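Local coordinates for putative hyaluronoglucosaminidase (Clostridium perfringens, PDB 6PWI), which probably acts as a family 84 glycoside hydrolase with hexosaminidase activity, the chain here carrying the catalytic barrel of a longer secreted, cell-wall-anchored protein, at residues L223-P228 against K272-K277; F251-H256 against A280-L285; G302-Q307 against N345-T350; L310-E315 against T353-I358. All blocks are in the same frame, centred on the assembly; numbering follows the deposited sequence.

Contact 1: residues L223-P228 against K272-K277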
loop_
_atom_site.group_PDB
_atom_site.type_symbol
_atom_site.label_atom_id
_atom_site.label_comp_id
_atom_site.label_asym_id
_atom_site.label_seq_id
_atom_site.Cartn_x
_atom_site.Cartn_y
_atom_site.Cartn_z
ATOM N N LEU A 223 3.334 25.561 -9.426
ATOM C CA LEU A 223 3.079 26.557 -10.465
ATOM C C LEU A 223 2.242 27.711 -9.917
ATOM O O LEU A 223 2.676 28.858 -9.956
ATOM C CB LEU A 223 2.440 25.940 -11.720
ATOM C CG LEU A 223 3.323 25.878 -12.972
ATOM C CD1 LEU A 223 2.568 25.265 -14.144
ATOM C CD2 LEU A 223 3.847 27.256 -13.356
ATOM N N LYS A 224 1.043 27.403 -9.416
ATOM C CA LYS A 224 0.210 28.397 -8.763
ATOM C C LYS A 224 0.281 28.199 -7.250
ATOM O O LYS A 224 -0.699 28.432 -6.548
ATOM C CB LYS A 224 -1.244 28.309 -9.247
ATOM C CG LYS A 224 -1.502 28.677 -10.705
ATOM C CD LYS A 224 -2.938 29.115 -10.936
ATOM C CE LYS A 224 -3.312 29.287 -12.394
ATOM N NZ LYS A 224 -3.656 27.992 -13.032
ATOM N N TRP A 225 1.454 27.786 -6.754
ATOM C CA TRP A 225 1.600 27.485 -5.338
ATOM C C TRP A 225 1.403 28.731 -4.478
ATOM O O TRP A 225 1.061 28.612 -3.303
ATOM C CB TRP A 225 2.925 26.778 -5.027
ATOM C CG TRP A 225 4.164 27.579 -5.291
ATOM C CD1 TRP A 225 4.963 27.496 -6.395
ATOM C CD2 TRP A 225 4.776 28.557 -4.428
ATOM N NE1 TRP A 225 6.023 28.358 -6.283
ATOM C CE2 TRP A 225 5.934 29.026 -5.090
ATOM C CE3 TRP A 225 4.463 29.091 -3.171
ATOM C CZ2 TRP A 225 6.772 29.995 -4.535
ATOM C CZ3 TRP A 225 5.294 30.045 -2.622
ATOM C CH2 TRP A 225 6.431 30.493 -3.296
ATOM N N ARG A 226 1.610 29.913 -5.073
ATOM C CA ARG A 226 1.499 31.170 -4.349
ATOM C C ARG A 226 0.040 31.452 -4.004
ATOM O O ARG A 226 -0.256 31.935 -2.912
ATOM C CB ARG A 226 2.113 32.316 -5.155
ATOM C CG ARG A 226 3.622 32.411 -5.016
ATOM C CD ARG A 226 4.180 33.263 -6.134
ATOM N NE ARG A 226 5.631 33.317 -6.030
ATOM C CZ ARG A 226 6.473 32.747 -6.886
ATOM N NH1 ARG A 226 6.006 32.093 -7.935
ATOM N NH2 ARG A 226 7.778 32.845 -6.695
ATOM N N GLU A 227 -0.856 31.117 -4.938
ATOM C CA GLU A 227 -2.265 31.458 -4.836
ATOM C C GLU A 227 -2.975 30.496 -3.886
ATOM O O GLU A 227 -2.802 29.284 -3.985
ATOM C CB GLU A 227 -2.898 31.438 -6.227
ATOM C CG GLU A 227 -2.149 32.313 -7.222
ATOM C CD GLU A 227 -2.637 32.255 -8.661
ATOM O OE1 GLU A 227 -3.718 31.667 -8.906
ATOM O OE2 GLU A 227 -1.933 32.802 -9.538
ATOM N N PRO A 228 -3.802 30.992 -2.937
ATOM C CA PRO A 228 -4.617 30.104 -2.108
ATOM C C PRO A 228 -5.495 29.188 -2.962
ATOM O O PRO A 228 -5.879 29.542 -4.074
ATOM C CB PRO A 228 -5.482 31.072 -1.282
ATOM C CG PRO A 228 -4.698 32.370 -1.265
ATOM C CD PRO A 228 -3.975 32.415 -2.594
ATOM N N LYS A 272 12.113 37.197 1.081
ATOM C CA LYS A 272 11.217 37.434 2.206
ATOM C C LYS A 272 9.773 37.491 1.709
ATOM O O LYS A 272 8.865 37.003 2.380
ATOM C CB LYS A 272 11.589 38.701 2.985
ATOM N N ALA A 273 9.578 38.081 0.520
ATOM C CA ALA A 273 8.252 38.217 -0.066
ATOM C C ALA A 273 7.691 36.831 -0.385
ATOM O O ALA A 273 6.518 36.557 -0.119
ATOM C CB ALA A 273 8.301 39.110 -1.285
ATOM N N ASP A 274 8.561 35.957 -0.911
ATOM C CA ASP A 274 8.183 34.620 -1.337
ATOM C C ASP A 274 8.026 33.686 -0.135
ATOM O O ASP A 274 7.194 32.780 -0.160
ATOM C CB ASP A 274 9.118 34.102 -2.435
ATOM C CG ASP A 274 8.600 34.351 -3.843
ATOM O OD1 ASP A 274 7.385 34.634 -3.987
ATOM O OD2 ASP A 274 9.409 34.253 -4.791
ATOM N N LEU A 275 8.809 33.913 0.925
ATOM C CA LEU A 275 8.686 33.094 2.123
ATOM C C LEU A 275 7.350 33.366 2.812
ATOM O O LEU A 275 6.801 32.482 3.467
ATOM C CB LEU A 275 9.866 33.345 3.067
ATOM C CG LEU A 275 9.825 32.538 4.365
ATOM C CD1 LEU A 275 9.908 31.047 4.082
ATOM C CD2 LEU A 275 10.922 32.967 5.328
ATOM N N GLU A 276 6.837 34.593 2.649
ATOM C CA GLU A 276 5.564 34.995 3.229
ATOM C C GLU A 276 4.434 34.181 2.601
ATOM O O GLU A 276 3.498 33.772 3.289
ATOM C CB GLU A 276 5.312 36.488 3.010
ATOM C CG GLU A 276 5.948 37.380 4.064
ATOM C CD GLU A 276 5.551 38.852 4.021
ATOM O OE1 GLU A 276 4.543 39.187 3.351
ATOM O OE2 GLU A 276 6.250 39.664 4.664
ATOM N N LYS A 277 4.550 33.953 1.288
ATOM C CA LYS A 277 3.503 33.303 0.517
ATOM C C LYS A 277 3.484 31.804 0.806
ATOM O O LYS A 277 2.413 31.246 1.039
ATOM C CB LYS A 277 3.647 33.603 -0.978
ATOM C CG LYS A 277 3.963 35.056 -1.284
ATOM C CD LYS A 277 3.139 35.654 -2.387
ATOM C CE LYS A 277 3.412 37.137 -2.524
ATOM N NZ LYS A 277 3.271 37.571 -3.931
HETATM O O HOH W 1 0.253 32.132 -0.346
#

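Contact 2: residues F251-H256 against A280-L285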
loop_
_atom_site.group_PDB
_atom_site.type_symbol
_atom_site.label_atom_id
_atom_site.label_comp_id
_atom_site.label_asym_id
_atom_site.label_seq_id
_atom_site.Cartn_x
_atom_site.Cartn_y
_atom_site.Cartn_z
ATOM N N PHE A 251 -3.217 12.684 5.899
ATOM C CA PHE A 251 -3.081 13.426 4.660
ATOM C C PHE A 251 -1.856 14.333 4.759
ATOM O O PHE A 251 -1.841 15.268 5.561
ATOM C CB PHE A 251 -4.347 14.258 4.447
ATOM C CG PHE A 251 -4.456 14.963 3.119
ATOM C CD1 PHE A 251 -5.226 14.429 2.091
ATOM C CD2 PHE A 251 -3.806 16.169 2.896
ATOM C CE1 PHE A 251 -5.347 15.081 0.873
ATOM C CE2 PHE A 251 -3.923 16.818 1.675
ATOM C CZ PHE A 251 -4.697 16.276 0.669
ATOM N N ILE A 252 -0.835 14.054 3.938
ATOM C CA ILE A 252 0.363 14.877 3.884
ATOM C C ILE A 252 0.356 15.701 2.596
ATOM O O ILE A 252 0.361 15.150 1.491
ATOM C CB ILE A 252 1.625 14.006 4.006
ATOM C CG1 ILE A 252 1.650 13.250 5.340
ATOM C CG2 ILE A 252 2.876 14.849 3.799
ATOM C CD1 ILE A 252 2.389 11.938 5.290
ATOM N N TRP A 253 0.343 17.030 2.750
ATOM C CA TRP A 253 0.255 17.913 1.598
ATOM C C TRP A 253 1.668 18.217 1.113
ATOM O O TRP A 253 2.589 18.219 1.922
ATOM C CB TRP A 253 -0.528 19.185 1.954
ATOM C CG TRP A 253 -0.884 20.002 0.748
ATOM C CD1 TRP A 253 -1.870 19.742 -0.163
ATOM C CD2 TRP A 253 -0.225 21.200 0.297
ATOM N NE1 TRP A 253 -1.873 20.694 -1.144
ATOM C CE2 TRP A 253 -0.877 21.601 -0.893
ATOM C CE3 TRP A 253 0.841 21.969 0.780
ATOM C CZ2 TRP A 253 -0.496 22.744 -1.598
ATOM C CZ3 TRP A 253 1.214 23.100 0.084
ATOM C CH2 TRP A 253 0.554 23.478 -1.090
ATOM N N THR A 254 1.838 18.458 -0.194
ATOM C CA THR A 254 3.165 18.682 -0.766
ATOM C C THR A 254 3.172 19.904 -1.685
ATOM O O THR A 254 2.120 20.332 -2.154
ATOM C CB THR A 254 3.676 17.458 -1.542
ATOM O OG1 THR A 254 2.750 17.135 -2.582
ATOM C CG2 THR A 254 3.917 16.256 -0.653
ATOM N N ILE A 255 4.376 20.421 -1.970
ATOM C CA ILE A 255 4.557 21.625 -2.769
ATOM C C ILE A 255 5.819 21.503 -3.628
ATOM O O ILE A 255 6.804 20.907 -3.199
ATOM C CB ILE A 255 4.582 22.873 -1.860
ATOM C CG1 ILE A 255 4.625 24.171 -2.667
ATOM C CG2 ILE A 255 5.708 22.802 -0.833
ATOM C CD1 ILE A 255 4.226 25.393 -1.862
ATOM N N HIS A 256 5.778 22.076 -4.842
ATOM C CA HIS A 256 6.934 22.211 -5.720
ATOM C C HIS A 256 7.327 23.682 -5.835
ATOM O O HIS A 256 6.915 24.348 -6.779
ATOM C CB HIS A 256 6.591 21.729 -7.135
ATOM C CG HIS A 256 6.371 20.261 -7.232
ATOM N ND1 HIS A 256 7.320 19.412 -7.767
ATOM C CD2 HIS A 256 5.326 19.488 -6.860
ATOM C CE1 HIS A 256 6.863 18.175 -7.726
ATOM N NE2 HIS A 256 5.642 18.195 -7.169
ATOM N N ALA A 280 2.031 31.314 4.031
ATOM C CA ALA A 280 0.603 31.580 3.967
ATOM C C ALA A 280 -0.107 30.329 3.455
ATOM O O ALA A 280 -1.091 29.879 4.042
ATOM C CB ALA A 280 0.320 32.788 3.106
ATOM N N LYS A 281 0.432 29.759 2.371
ATOM C CA LYS A 281 -0.148 28.577 1.759
ATOM C C LYS A 281 -0.173 27.427 2.762
ATOM O O LYS A 281 -1.167 26.709 2.838
ATOM C CB LYS A 281 0.594 28.181 0.480
ATOM C CG LYS A 281 -0.035 27.028 -0.286
ATOM C CD LYS A 281 -1.526 27.181 -0.499
ATOM C CE LYS A 281 -1.970 26.712 -1.866
ATOM N NZ LYS A 281 -1.127 27.295 -2.938
ATOM N N PHE A 282 0.916 27.269 3.529
ATOM C CA PHE A 282 0.990 26.205 4.519
ATOM C C PHE A 282 -0.070 26.438 5.588
ATOM O O PHE A 282 -0.702 25.487 6.045
ATOM C CB PHE A 282 2.399 26.077 5.107
ATOM C CG PHE A 282 3.387 25.255 4.311
ATOM C CD1 PHE A 282 3.087 24.788 3.038
ATOM C CD2 PHE A 282 4.643 24.968 4.825
ATOM C CE1 PHE A 282 4.006 24.037 2.319
ATOM C CE2 PHE A 282 5.562 24.219 4.104
ATOM C CZ PHE A 282 5.244 23.757 2.850
ATOM N N GLU A 283 -0.262 27.713 5.960
ATOM C CA GLU A 283 -1.256 28.104 6.952
ATOM C C GLU A 283 -2.653 27.724 6.468
ATOM O O GLU A 283 -3.474 27.272 7.266
ATOM C CB GLU A 283 -1.181 29.600 7.270
ATOM C CG GLU A 283 0.059 30.020 8.042
ATOM C CD GLU A 283 0.120 29.559 9.489
ATOM O OE1 GLU A 283 -0.819 28.853 9.931
ATOM O OE2 GLU A 283 1.107 29.906 10.175
ATOM N N GLN A 284 -2.911 27.900 5.161
ATOM C CA GLN A 284 -4.210 27.578 4.587
ATOM C C GLN A 284 -4.495 26.085 4.750
ATOM O O GLN A 284 -5.583 25.709 5.186
ATOM C CB GLN A 284 -4.331 28.040 3.130
ATOM C CG GLN A 284 -5.756 27.947 2.590
ATOM C CD GLN A 284 -5.898 28.016 1.085
ATOM O OE1 GLN A 284 -4.987 27.691 0.323
ATOM N NE2 GLN A 284 -7.073 28.422 0.636
ATOM N N LEU A 285 -3.510 25.238 4.418
ATOM C CA LEU A 285 -3.682 23.802 4.583
ATOM C C LEU A 285 -3.784 23.468 6.068
ATOM O O LEU A 285 -4.601 22.627 6.439
ATOM C CB LEU A 285 -2.533 23.037 3.916
ATOM C CG LEU A 285 -2.663 22.747 2.416
ATOM C CD1 LEU A 285 -4.021 22.166 2.059
ATOM C CD2 LEU A 285 -2.369 23.975 1.579
#

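Contact 3: residues G302-Q307 against N345-T350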
loop_
_atom_site.group_PDB
_atom_site.type_symbol
_atom_site.label_atom_id
_atom_site.label_comp_id
_atom_site.label_asym_id
_atom_site.label_seq_id
_atom_site.Cartn_x
_atom_site.Cartn_y
_atom_site.Cartn_z
ATOM N N GLY A 302 17.168 26.065 -9.266
ATOM C CA GLY A 302 18.309 26.808 -8.744
ATOM C C GLY A 302 19.402 25.943 -8.103
ATOM O O GLY A 302 19.522 24.746 -8.368
ATOM N N GLU A 303 20.219 26.588 -7.259
ATOM C CA GLU A 303 21.295 25.935 -6.529
ATOM C C GLU A 303 20.712 25.167 -5.340
ATOM O O GLU A 303 19.638 25.501 -4.841
ATOM C CB GLU A 303 22.349 26.970 -6.118
ATOM N N ALA A 304 21.436 24.129 -4.899
ATOM C CA ALA A 304 21.052 23.287 -3.776
ATOM C C ALA A 304 21.041 24.086 -2.474
ATOM O O ALA A 304 20.260 23.790 -1.568
ATOM C CB ALA A 304 22.003 22.122 -3.678
ATOM N N ASN A 305 21.925 25.088 -2.390
ATOM C CA ASN A 305 22.065 25.934 -1.216
ATOM C C ASN A 305 20.736 26.601 -0.887
ATOM O O ASN A 305 20.364 26.712 0.281
ATOM C CB ASN A 305 23.142 26.996 -1.420
ATOM C CG ASN A 305 24.497 26.507 -0.964
ATOM O OD1 ASN A 305 24.600 25.774 0.021
ATOM N ND2 ASN A 305 25.540 26.906 -1.676
ATOM N N ASN A 306 20.038 27.039 -1.936
ATOM C CA ASN A 306 18.774 27.735 -1.783
ATOM C C ASN A 306 17.732 26.800 -1.173
ATOM O O ASN A 306 16.981 27.207 -0.286
ATOM C CB ASN A 306 18.351 28.391 -3.098
ATOM C CG ASN A 306 19.246 29.560 -3.454
ATOM O OD1 ASN A 306 19.909 30.132 -2.586
ATOM N ND2 ASN A 306 19.271 29.923 -4.727
ATOM N N GLN A 307 17.720 25.545 -1.649
ATOM C CA GLN A 307 16.785 24.540 -1.177
ATOM C C GLN A 307 16.954 24.356 0.329
ATOM O O GLN A 307 15.967 24.264 1.053
ATOM C CB GLN A 307 16.943 23.250 -1.983
ATOM C CG GLN A 307 16.438 23.380 -3.416
ATOM C CD GLN A 307 16.959 22.307 -4.342
ATOM O OE1 GLN A 307 17.118 21.151 -3.962
ATOM N NE2 GLN A 307 17.214 22.685 -5.584
ATOM N N ASN A 345 29.012 13.348 -4.169
ATOM C CA ASN A 345 28.130 14.151 -4.998
ATOM C C ASN A 345 27.799 15.457 -4.271
ATOM O O ASN A 345 27.340 15.425 -3.135
ATOM C CB ASN A 345 26.911 13.319 -5.398
ATOM C CG ASN A 345 25.859 14.119 -6.127
ATOM O OD1 ASN A 345 25.091 14.842 -5.500
ATOM N ND2 ASN A 345 25.807 13.983 -7.442
ATOM N N GLU A 346 28.045 16.598 -4.934
ATOM C CA GLU A 346 27.951 17.922 -4.331
ATOM C C GLU A 346 26.524 18.186 -3.866
ATOM O O GLU A 346 26.305 18.646 -2.746
ATOM C CB GLU A 346 28.308 19.026 -5.327
ATOM C CG GLU A 346 29.758 19.042 -5.771
ATOM C CD GLU A 346 30.773 19.603 -4.786
ATOM O OE1 GLU A 346 30.388 19.914 -3.631
ATOM O OE2 GLU A 346 31.960 19.722 -5.177
ATOM N N TYR A 347 25.559 17.910 -4.753
ATOM C CA TYR A 347 24.162 18.172 -4.465
ATOM C C TYR A 347 23.750 17.447 -3.182
ATOM O O TYR A 347 23.200 18.069 -2.278
ATOM C CB TYR A 347 23.261 17.845 -5.660
ATOM C CG TYR A 347 21.799 18.029 -5.346
ATOM C CD1 TYR A 347 21.162 19.237 -5.585
ATOM C CD2 TYR A 347 21.067 17.015 -4.741
ATOM C CE1 TYR A 347 19.829 19.432 -5.253
ATOM C CE2 TYR A 347 19.732 17.189 -4.408
ATOM C CZ TYR A 347 19.114 18.403 -4.662
ATOM O OH TYR A 347 17.803 18.578 -4.329
ATOM N N LEU A 348 24.036 16.140 -3.100
ATOM C CA LEU A 348 23.565 15.334 -1.982
ATOM C C LEU A 348 24.251 15.771 -0.688
ATOM O O LEU A 348 23.620 15.800 0.364
ATOM C CB LEU A 348 23.767 13.840 -2.271
ATOM C CG LEU A 348 22.900 13.250 -3.389
ATOM C CD1 LEU A 348 23.253 11.794 -3.646
ATOM C CD2 LEU A 348 21.412 13.385 -3.088
ATOM N N LYS A 349 25.533 16.140 -0.778
ATOM C CA LYS A 349 26.294 16.603 0.371
ATOM C C LYS A 349 25.646 17.868 0.932
ATOM O O LYS A 349 25.529 18.012 2.150
ATOM C CB LYS A 349 27.757 16.816 -0.025
ATOM C CG LYS A 349 28.730 17.148 1.100
ATOM C CD LYS A 349 30.148 17.243 0.577
ATOM C CE LYS A 349 31.012 18.271 1.280
ATOM N NZ LYS A 349 31.684 17.696 2.467
ATOM N N THR A 350 25.196 18.763 0.038
ATOM C CA THR A 350 24.585 20.013 0.468
ATOM C C THR A 350 23.219 19.775 1.109
ATOM O O THR A 350 22.932 20.324 2.176
ATOM C CB THR A 350 24.457 21.005 -0.689
ATOM O OG1 THR A 350 25.791 21.224 -1.133
ATOM C CG2 THR A 350 23.858 22.321 -0.253
#

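Contact 4: residues L310-E315 against T353-I358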
loop_
_atom_site.group_PDB
_atom_site.type_symbol
_atom_site.label_atom_id
_atom_site.label_comp_id
_atom_site.label_asym_id
_atom_site.label_seq_id
_atom_site.Cartn_x
_atom_site.Cartn_y
_atom_site.Cartn_z
ATOM N N LEU A 310 15.547 27.464 2.319
ATOM C CA LEU A 310 14.106 27.408 2.495
ATOM C C LEU A 310 13.742 26.457 3.635
ATOM O O LEU A 310 12.939 26.808 4.503
ATOM C CB LEU A 310 13.424 27.004 1.186
ATOM C CG LEU A 310 11.915 26.766 1.298
ATOM C CD1 LEU A 310 11.182 28.046 1.669
ATOM C CD2 LEU A 310 11.341 26.187 0.014
ATOM N N MET A 311 14.348 25.261 3.632
ATOM C CA MET A 311 13.979 24.216 4.576
ATOM C C MET A 311 14.328 24.651 5.997
ATOM O O MET A 311 13.661 24.246 6.949
ATOM C CB MET A 311 14.653 22.878 4.246
ATOM C CG MET A 311 14.175 22.243 2.936
ATOM S SD MET A 311 12.367 22.144 2.696
ATOM C CE MET A 311 11.885 21.052 4.034
ATOM N N GLU A 312 15.368 25.486 6.126
ATOM C CA GLU A 312 15.780 26.022 7.415
ATOM C C GLU A 312 14.693 26.955 7.940
ATOM O O GLU A 312 14.382 26.930 9.130
ATOM C CB GLU A 312 17.125 26.744 7.311
ATOM C CG GLU A 312 18.311 25.880 7.702
ATOM C CD GLU A 312 19.673 26.292 7.156
ATOM O OE1 GLU A 312 19.733 27.217 6.313
ATOM O OE2 GLU A 312 20.680 25.673 7.563
ATOM N N ASP A 313 14.107 27.744 7.025
ATOM C CA ASP A 313 13.073 28.714 7.362
ATOM C C ASP A 313 11.741 28.014 7.639
ATOM O O ASP A 313 10.981 28.461 8.498
ATOM C CB ASP A 313 12.982 29.835 6.320
ATOM C CG ASP A 313 14.077 30.885 6.463
ATOM O OD1 ASP A 313 14.561 31.080 7.597
ATOM O OD2 ASP A 313 14.437 31.507 5.443
ATOM N N LEU A 314 11.471 26.912 6.925
ATOM C CA LEU A 314 10.235 26.168 7.116
ATOM C C LEU A 314 10.290 25.390 8.425
ATOM O O LEU A 314 9.255 25.169 9.050
ATOM C CB LEU A 314 9.983 25.235 5.927
ATOM C CG LEU A 314 9.687 25.931 4.600
ATOM C CD1 LEU A 314 9.401 24.915 3.507
ATOM C CD2 LEU A 314 8.524 26.898 4.738
ATOM N N GLU A 315 11.498 24.986 8.834
ATOM C CA GLU A 315 11.668 24.235 10.068
ATOM C C GLU A 315 11.355 25.130 11.269
ATOM O O GLU A 315 10.744 24.673 12.238
ATOM C CB GLU A 315 13.063 23.606 10.138
ATOM C CG GLU A 315 13.326 22.811 11.408
ATOM C CD GLU A 315 12.584 21.490 11.577
ATOM O OE1 GLU A 315 11.819 21.105 10.669
ATOM O OE2 GLU A 315 12.777 20.840 12.626
ATOM N N THR A 353 22.937 18.891 4.624
ATOM C CA THR A 353 23.193 19.891 5.653
ATOM C C THR A 353 21.897 20.567 6.102
ATOM O O THR A 353 21.936 21.405 6.998
ATOM C CB THR A 353 24.232 20.942 5.239
ATOM O OG1 THR A 353 23.648 21.788 4.248
ATOM C CG2 THR A 353 25.530 20.340 4.750
ATOM N N MET A 354 20.756 20.206 5.501
ATOM C CA MET A 354 19.486 20.739 5.969
ATOM C C MET A 354 19.129 20.113 7.320
ATOM O O MET A 354 19.741 19.122 7.714
ATOM C CB MET A 354 18.372 20.564 4.933
ATOM C CG MET A 354 17.871 19.143 4.756
ATOM S SD MET A 354 16.501 19.091 3.563
ATOM C CE MET A 354 17.286 19.736 2.087
ATOM N N PRO A 355 18.201 20.705 8.116
ATOM C CA PRO A 355 17.935 20.238 9.477
ATOM C C PRO A 355 17.754 18.728 9.552
ATOM O O PRO A 355 17.119 18.137 8.684
ATOM C CB PRO A 355 16.626 20.946 9.830
ATOM C CG PRO A 355 16.717 22.243 9.080
ATOM C CD PRO A 355 17.397 21.889 7.775
ATOM N N GLU A 356 18.299 18.142 10.626
ATOM C CA GLU A 356 18.408 16.711 10.863
ATOM C C GLU A 356 17.051 16.007 10.855
ATOM O O GLU A 356 16.981 14.801 10.631
ATOM C CB GLU A 356 19.026 16.490 12.241
ATOM C CG GLU A 356 20.529 16.282 12.237
ATOM C CD GLU A 356 21.008 15.660 13.543
ATOM O OE1 GLU A 356 21.047 16.385 14.568
ATOM O OE2 GLU A 356 21.305 14.440 13.549
ATOM N N THR A 357 15.973 16.750 11.122
ATOM C CA THR A 357 14.660 16.155 11.328
ATOM C C THR A 357 13.992 15.799 9.999
ATOM O O THR A 357 13.036 15.026 9.981
ATOM C CB THR A 357 13.743 17.108 12.105
ATOM O OG1 THR A 357 13.697 18.345 11.386
ATOM C CG2 THR A 357 14.178 17.323 13.540
ATOM N N ILE A 358 14.479 16.380 8.895
ATOM C CA ILE A 358 13.823 16.243 7.605
ATOM C C ILE A 358 14.129 14.866 7.020
ATOM O O ILE A 358 15.278 14.432 7.011
ATOM C CB ILE A 358 14.223 17.398 6.664
ATOM C CG1 ILE A 358 13.756 18.746 7.224
ATOM C CG2 ILE A 358 13.705 17.159 5.256
ATOM C CD1 ILE A 358 14.434 19.948 6.602
#

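Contact 1: residues L223-P228 against K272-K277
With CG beside its backbone N (chi1 -82°) and the chain extended from CG to NE, Arg226 carries its guanidinium to the carboxylate of Asp274 and meets it side-on. In this salt bridge Arg226 NE bonds Asp274 OD1 at 3.0 Å and NH2 bonds OD2 at 2.9 Å. Both oxygens lie almost in the guanidinium plane, but the carboxylate is turned 39° against it, and the nitrogens approach from above its own plane. Asp261 O holds the remaining NH1, and Asn264 N donates to Asp274 OD2, so loop backbone beyond the barrel strand 250-255 steadies both charges. The contact thus ties the loop after the second strand of the (beta/alpha)8 barrel to helix 268-286, which follows the third. Trp225 turns its CG between backbone N and carbonyl carbon (chi1 64°), and its CZ2 lies over the centre of the Arg226 guanidinium, 3.6 Å above the plane. At the indole edge, Trp225 CH2 lies 4.0 Å from Asp274 O. Lys277 touches Arg226 through its chain, CD 4.2 Å from Arg226 CG. A water donates to the backbone O of Arg226 and to that of Lys277.

Contact 2: residues F251-H256 against A280-L285
Lys281 meets Trp253 first: its CG lies 3.7 Å from CH2 of the indole, and the two side chains cross at about a right angle. Bends at chi2, chi3 and chi4 fold the lysine chain so that NZ reaches the backbone oxygens of Trp225, Glu227 and Tyr220, leaving the methylene part against the ring. One residue on, Phe282 comes to the rim of the same indole, its CE1 lying near the indole plane at 3.7 Å from Trp253 CZ3. Phe282 CE1 also touches Ile255 CG2 at 3.8 Å, and the phenyl ring stacks with Phe293 of the next strand. Strand 250-255 and helix 268-286 are the first two elements of a beta-alpha-beta unit of the (beta/alpha)8 barrel, completed by strand 293-296; their short segments run antiparallel at 160°, with axes 10.4 Å apart. Leu285, a turn beyond Lys281, lies over a face of Trp253. Leu285 CD2 sits 3.6 Å from the centroid of the six-membered ring of Trp253 and only 7° off the normal, a CH-pi contact. Trp253 has CG anti to the backbone N (chi1 -169°), which sends the indole out toward the helix, and its NE1 is hydrogen-bonded to Tyr229 OH.

Contact 3: residues G302-Q307 against N345-T350
The polar part of the contact is one hydrogen bond between side chains. Tyr347 OH donates to Gln307 OE1 at 2.7 Å, lying in the carbonyl plane of the amide with a C=O...O angle of 153°. The two side chains cross at about a right angle, amide and ring planes 55° apart, and OE1 comes to the phenol at its edge. Tyr347 has its CG anti to the backbone N (chi1 176°), which throws the ring across to helix 304-321; Gln307 reaches back with its chain extended beyond CG.

The packing part centres on Ala304, near the start of that helix. Ala304 CB touches Tyr347 CD1 at 3.6 Å and the CG2 methyl of Thr350 at 3.9 Å. Thr350 CG2 also makes a van der Waals contact with a polar atom, Asn305 OD1, at 3.5 Å, at the exposed margin.

Within helix 346-351, Asn345 is the N-cap, accepting from Leu348 N on OD1 at 2.9 Å; separately, Thr350 OG1 donates to Glu346 O, an oxygen that also accepts from Thr350 N.

The two helices follow the fourth and fifth strands of the (beta/alpha)8 barrel. Because Tyr347 OH is also bonded to Lys332 N just past strand 328-330, the phenol oxygen is gripped by two bonds, giving one and accepting one. Gln307 OE1, in a buried side chain about 9 Å from that of the predicted proton donor Asp299, has a hydrogen-bond donor in the tyrosine.

Contact 4: residues L310-E315 against T353-I358
Glu315 and Pro355 slide past each other in opposite directions, CB of the glutamate 4.0 Å from CG of the proline ring. The glutamate sets its CG anti to the backbone N (chi1 179°) and then bends at chi2 (70°), so the methylenes lie along the proline while the carboxylate swings past it to Thr357. There the Thr357 hydroxyl donates from OG1 to Glu315 OE2 at 2.9 Å, steeply from above the carboxylate plane, 56° out of it. The same OE2 is engaged by Arg318 in a salt bridge one turn further along the helix, an arrangement that would favour the ionised glutamate. Glu312 crosses Pro355 at about a right angle, its CG 4.1 Å from CD of the ring, so the proline presses on the helix between the aliphatic parts of two glutamates.

On the inner side Met311 is bent at chi2 and chi3 and meets two apolar partners obliquely. Met311 CG lies 4.0 Å from Met354 SD, and Met311 CB and CE each lie 3.8 Å from Ile358 CD1. Ile358 ends the type I turn that starts at Pro355, and the turn points both Thr357 and Ile358 toward the helix.

The loop 353-358 leads from helix 346-351 into barrel strand 359-362 and here leans on helix 304-321. Met311, Met354 and Ile358 all touch Phe329 of strand 328-330, while Arg385, beyond helix 373-383, binds the backbone oxygens of Met354, Pro355 and Ile358.

In the fold
All four contacts belong to the (beta/alpha)8 barrel, and they differ with depth. Contact 2 is wholly buried and apolar, joining strand to helix within one beta-alpha-beta unit. Contact 3 lies at the surface and mixes one hydrogen bond with small methyl contacts; contacts 1 and 4 are partly buried, each combining a carboxylate with apolar side chains, by a salt bridge in contact 1 and by a threonine hydroxyl in contact 4. Contacts 1 and 2 share helix 268-286, and the two touch through Lys281. Contacts 3 and 4 share helix 304-321, which packs on helix 268-286 where Leu314 meets Phe282 and Leu310 meets Leu275.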